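Local coordinates for protein histone-lysine N-methyltransferase SETMAR (Homo sapiens, PDB 3F2K) that methylates histone H3 and, through the mariner transposase domain to which this chain belongs, binds DNA in double-strand break repair and replication fork restart, at residues W78-S88 and Y101-L112. Numbering follows the deposited sequence.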
# COMPACT_ATOMS: atom_id res chain seq x y z
N TRP A 78 1.27 3.75 -4.85
CA TRP A 78 2.45 3.72 -4.08
C TRP A 78 2.61 5.08 -3.40
O TRP A 78 2.57 6.12 -4.06
CB TRP A 78 3.69 3.53 -5.01
CG TRP A 78 3.62 2.31 -5.94
CD1 TRP A 78 2.89 2.18 -7.10
CD2 TRP A 78 4.33 1.13 -5.78
NE1 TRP A 78 3.12 0.98 -7.67
CE2 TRP A 78 3.99 0.29 -6.86
CE3 TRP A 78 5.22 0.65 -4.78
CZ2 TRP A 78 4.48 -0.99 -6.99
CZ3 TRP A 78 5.69 -0.61 -4.90
CH2 TRP A 78 5.36 -1.41 -6.02
N TRP A 79 2.96 5.06 -2.13
CA TRP A 79 3.04 6.32 -1.35
C TRP A 79 3.82 6.18 -0.04
O TRP A 79 4.06 5.07 0.48
CB TRP A 79 1.62 6.83 -1.07
CG TRP A 79 0.77 5.83 -0.38
CD1 TRP A 79 0.15 4.73 -0.92
CD2 TRP A 79 0.39 5.88 1.00
NE1 TRP A 79 -0.63 4.10 0.04
CE2 TRP A 79 -0.51 4.79 1.23
CE3 TRP A 79 0.68 6.77 2.04
CZ2 TRP A 79 -1.07 4.51 2.51
CZ3 TRP A 79 0.09 6.54 3.33
CH2 TRP A 79 -0.76 5.38 3.55
N SER A 80 4.23 7.33 0.51
CA SER A 80 4.84 7.36 1.83
C SER A 80 4.15 8.47 2.68
O SER A 80 3.26 9.21 2.19
CB SER A 80 6.30 7.70 1.66
OG SER A 80 6.34 9.02 1.12
N ALA A 81 4.64 8.65 3.90
CA ALA A 81 4.12 9.70 4.76
C ALA A 81 4.31 11.08 4.11
O ALA A 81 3.56 12.02 4.43
CB ALA A 81 4.80 9.70 6.14
N ALA A 82 5.30 11.20 3.21
CA ALA A 82 5.55 12.48 2.59
C ALA A 82 4.55 12.81 1.49
O ALA A 82 4.43 13.99 1.11
CB ALA A 82 7.01 12.59 2.08
N GLY A 83 3.90 11.75 0.94
CA GLY A 83 2.94 11.89 -0.12
C GLY A 83 2.83 10.79 -1.15
O GLY A 83 3.47 9.69 -0.99
N LEU A 84 2.03 11.10 -2.18
CA LEU A 84 1.80 10.19 -3.31
C LEU A 84 3.13 10.09 -4.10
O LEU A 84 3.75 11.12 -4.40
CB LEU A 84 0.73 10.78 -4.24
CG LEU A 84 0.43 9.95 -5.49
CD1 LEU A 84 -0.03 8.56 -5.10
CD2 LEU A 84 -0.64 10.70 -6.37
N ILE A 85 3.50 8.85 -4.43
CA ILE A 85 4.73 8.56 -5.22
C ILE A 85 4.35 8.22 -6.68
O ILE A 85 4.85 8.86 -7.67
CB ILE A 85 5.66 7.50 -4.57
CG1 ILE A 85 6.21 7.94 -3.18
CG2 ILE A 85 6.95 7.24 -5.50
CD1 ILE A 85 6.80 6.78 -2.34
N HIS A 86 3.51 7.21 -6.84
CA HIS A 86 3.28 6.61 -8.19
C HIS A 86 1.93 5.90 -8.12
O HIS A 86 1.59 5.28 -7.09
CB HIS A 86 4.40 5.55 -8.54
CG HIS A 86 4.17 4.88 -9.89
ND1 HIS A 86 3.99 5.59 -11.07
CD2 HIS A 86 4.12 3.57 -10.24
CE1 HIS A 86 3.84 4.75 -12.07
NE2 HIS A 86 3.93 3.51 -11.60
N TYR A 87 1.18 5.95 -9.22
CA TYR A 87 0.03 5.01 -9.36
C TYR A 87 -0.12 4.61 -10.81
O TYR A 87 0.38 5.31 -11.71
CB TYR A 87 -1.28 5.63 -8.83
CG TYR A 87 -1.75 6.87 -9.58
CD1 TYR A 87 -2.59 6.78 -10.70
CD2 TYR A 87 -1.38 8.12 -9.14
CE1 TYR A 87 -3.03 7.93 -11.34
CE2 TYR A 87 -1.80 9.29 -9.79
CZ TYR A 87 -2.60 9.18 -10.87
OH TYR A 87 -3.01 10.35 -11.45
N SER A 88 -0.80 3.51 -11.07
CA SER A 88 -0.83 3.01 -12.46
C SER A 88 -2.08 2.16 -12.59
O SER A 88 -2.58 1.62 -11.58
CB SER A 88 0.42 2.18 -12.82
OG SER A 88 0.57 1.03 -12.01
N TYR A 101 5.37 -6.35 -11.97
CA TYR A 101 5.50 -5.64 -10.65
C TYR A 101 6.92 -5.15 -10.47
O TYR A 101 7.10 -4.01 -9.96
CB TYR A 101 5.09 -6.55 -9.54
CG TYR A 101 4.91 -5.92 -8.20
CD1 TYR A 101 3.78 -5.11 -7.95
CD2 TYR A 101 5.81 -6.18 -7.17
CE1 TYR A 101 3.55 -4.59 -6.70
CE2 TYR A 101 5.60 -5.63 -5.87
CZ TYR A 101 4.46 -4.85 -5.66
OH TYR A 101 4.22 -4.29 -4.39
N ALA A 102 7.92 -5.93 -10.91
CA ALA A 102 9.33 -5.44 -10.90
C ALA A 102 9.56 -4.13 -11.70
O ALA A 102 10.25 -3.21 -11.21
CB ALA A 102 10.35 -6.58 -11.30
N GLN A 103 8.96 -4.05 -12.90
CA GLN A 103 9.05 -2.87 -13.76
C GLN A 103 8.33 -1.70 -13.09
O GLN A 103 8.80 -0.56 -13.13
CB GLN A 103 8.47 -3.16 -15.14
CG GLN A 103 9.38 -4.10 -15.92
CD GLN A 103 10.84 -3.57 -15.99
OE1 GLN A 103 11.80 -4.25 -15.59
NE2 GLN A 103 10.98 -2.30 -16.42
N GLU A 104 7.23 -1.99 -12.40
CA GLU A 104 6.51 -0.95 -11.68
C GLU A 104 7.32 -0.38 -10.52
O GLU A 104 7.30 0.84 -10.27
CB GLU A 104 5.18 -1.52 -11.17
CG GLU A 104 4.13 -1.63 -12.35
CD GLU A 104 3.75 -0.30 -13.06
OE1 GLU A 104 3.60 0.77 -12.42
OE2 GLU A 104 3.56 -0.32 -14.30
N ILE A 105 8.00 -1.25 -9.79
CA ILE A 105 8.88 -0.83 -8.65
C ILE A 105 10.01 0.06 -9.19
O ILE A 105 10.30 1.10 -8.64
CB ILE A 105 9.47 -2.06 -7.98
CG1 ILE A 105 8.39 -2.79 -7.15
CG2 ILE A 105 10.67 -1.74 -7.09
CD1 ILE A 105 8.93 -4.17 -6.65
N ASP A 106 10.61 -0.35 -10.30
CA ASP A 106 11.65 0.51 -10.95
C ASP A 106 11.10 1.91 -11.27
O ASP A 106 11.77 2.92 -11.00
CB ASP A 106 12.16 -0.17 -12.21
CG ASP A 106 13.54 0.23 -12.55
OD1 ASP A 106 13.71 1.39 -13.03
OD2 ASP A 106 14.42 -0.63 -12.45
N GLU A 107 9.90 1.99 -11.86
CA GLU A 107 9.31 3.29 -12.26
C GLU A 107 9.00 4.08 -10.99
O GLU A 107 9.31 5.28 -10.95
CB GLU A 107 8.03 3.09 -13.08
CG GLU A 107 7.49 4.40 -13.66
CD GLU A 107 6.26 4.23 -14.55
OE1 GLU A 107 5.97 3.09 -14.98
OE2 GLU A 107 5.59 5.27 -14.82
N MSE A 108 8.35 3.41 -10.03
CA MSE A 108 8.05 4.07 -8.71
C MSE A 108 9.34 4.66 -8.07
O MSE A 108 9.30 5.78 -7.54
CB MSE A 108 7.41 3.11 -7.75
CG MSE A 108 7.18 3.75 -6.28
SE MSE A 108 8.60 3.54 -5.18
CE MSE A 108 8.83 1.59 -5.16
N ASN A 109 10.41 3.86 -8.06
CA ASN A 109 11.62 4.29 -7.46
C ASN A 109 12.21 5.54 -8.18
O ASN A 109 12.77 6.44 -7.51
CB ASN A 109 12.64 3.14 -7.40
CG ASN A 109 13.89 3.52 -6.60
OD1 ASN A 109 13.80 3.80 -5.40
ND2 ASN A 109 15.06 3.62 -7.31
N GLN A 110 12.04 5.63 -9.52
CA GLN A 110 12.56 6.82 -10.19
C GLN A 110 11.79 8.06 -9.70
O GLN A 110 12.34 9.17 -9.51
CB GLN A 110 12.46 6.73 -11.70
CG GLN A 110 13.26 5.55 -12.27
CD GLN A 110 13.14 5.60 -13.81
OE1 GLN A 110 12.06 5.43 -14.38
NE2 GLN A 110 14.23 5.91 -14.44
N LYS A 111 10.49 7.90 -9.57
CA LYS A 111 9.67 9.03 -9.07
C LYS A 111 9.99 9.43 -7.64
O LYS A 111 9.97 10.62 -7.32
CB LYS A 111 8.17 8.71 -9.22
CG LYS A 111 7.74 8.67 -10.67
CD LYS A 111 6.33 8.23 -10.81
CE LYS A 111 5.85 8.26 -12.27
NZ LYS A 111 4.33 8.16 -12.29
N LEU A 112 10.27 8.44 -6.79
CA LEU A 112 10.64 8.67 -5.39
C LEU A 112 11.94 9.46 -5.38
O LEU A 112 12.09 10.44 -4.62
CB LEU A 112 10.84 7.33 -4.69
CG LEU A 112 11.30 7.42 -3.24
CD1 LEU A 112 10.24 8.22 -2.41
CD2 LEU A 112 11.59 6.04 -2.61
O HOH W 1 2.21 0.24 -10.21
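H86 packs against M108 where edge strand 83-88 runs roughly antiparallel to helix 101-112, segment axes at 149° and 7.2 Å apart, H86 CA and M108 CA separated by 5.4 Å. I85 and H86 form a classic beta bulge opposite W78, both amides donating to W78 O. With CG anti to the backbone N (chi1 178°), the H86 ring is gripped at its edge twice: NE2 donates to E104 OE1 (2.9 Å, 155°), carboxylate and ring nearly coplanar, and extended K111 donates from NZ to H86 ND1 at 2.9 Å. Replacing H86 by alanine would remove the imidazole, and E104 OE1 and K111 NZ would probably lose the ring joining them. Water links E104 OE1 to W78 NE1 and S88 OG; E104 OE2 pairs with K100. Selenomethionine M108 sets CB over one face of the W78 indole; its chain, bent at chi2 and chi3, brings CE to 3.7 Å from W78 CE3. I105 CG1 lies 3.5 Å from W78 CH2, and Y101 meets the indole obliquely. Y101 also stacks on H135, about 8 Å from the magnesium ion held by D38 and D130. Helix 98-115 lies over one face of the hairpin at the 83-89 side of the RNase H-like sheet, Y101 and I105 meeting helix 140-147.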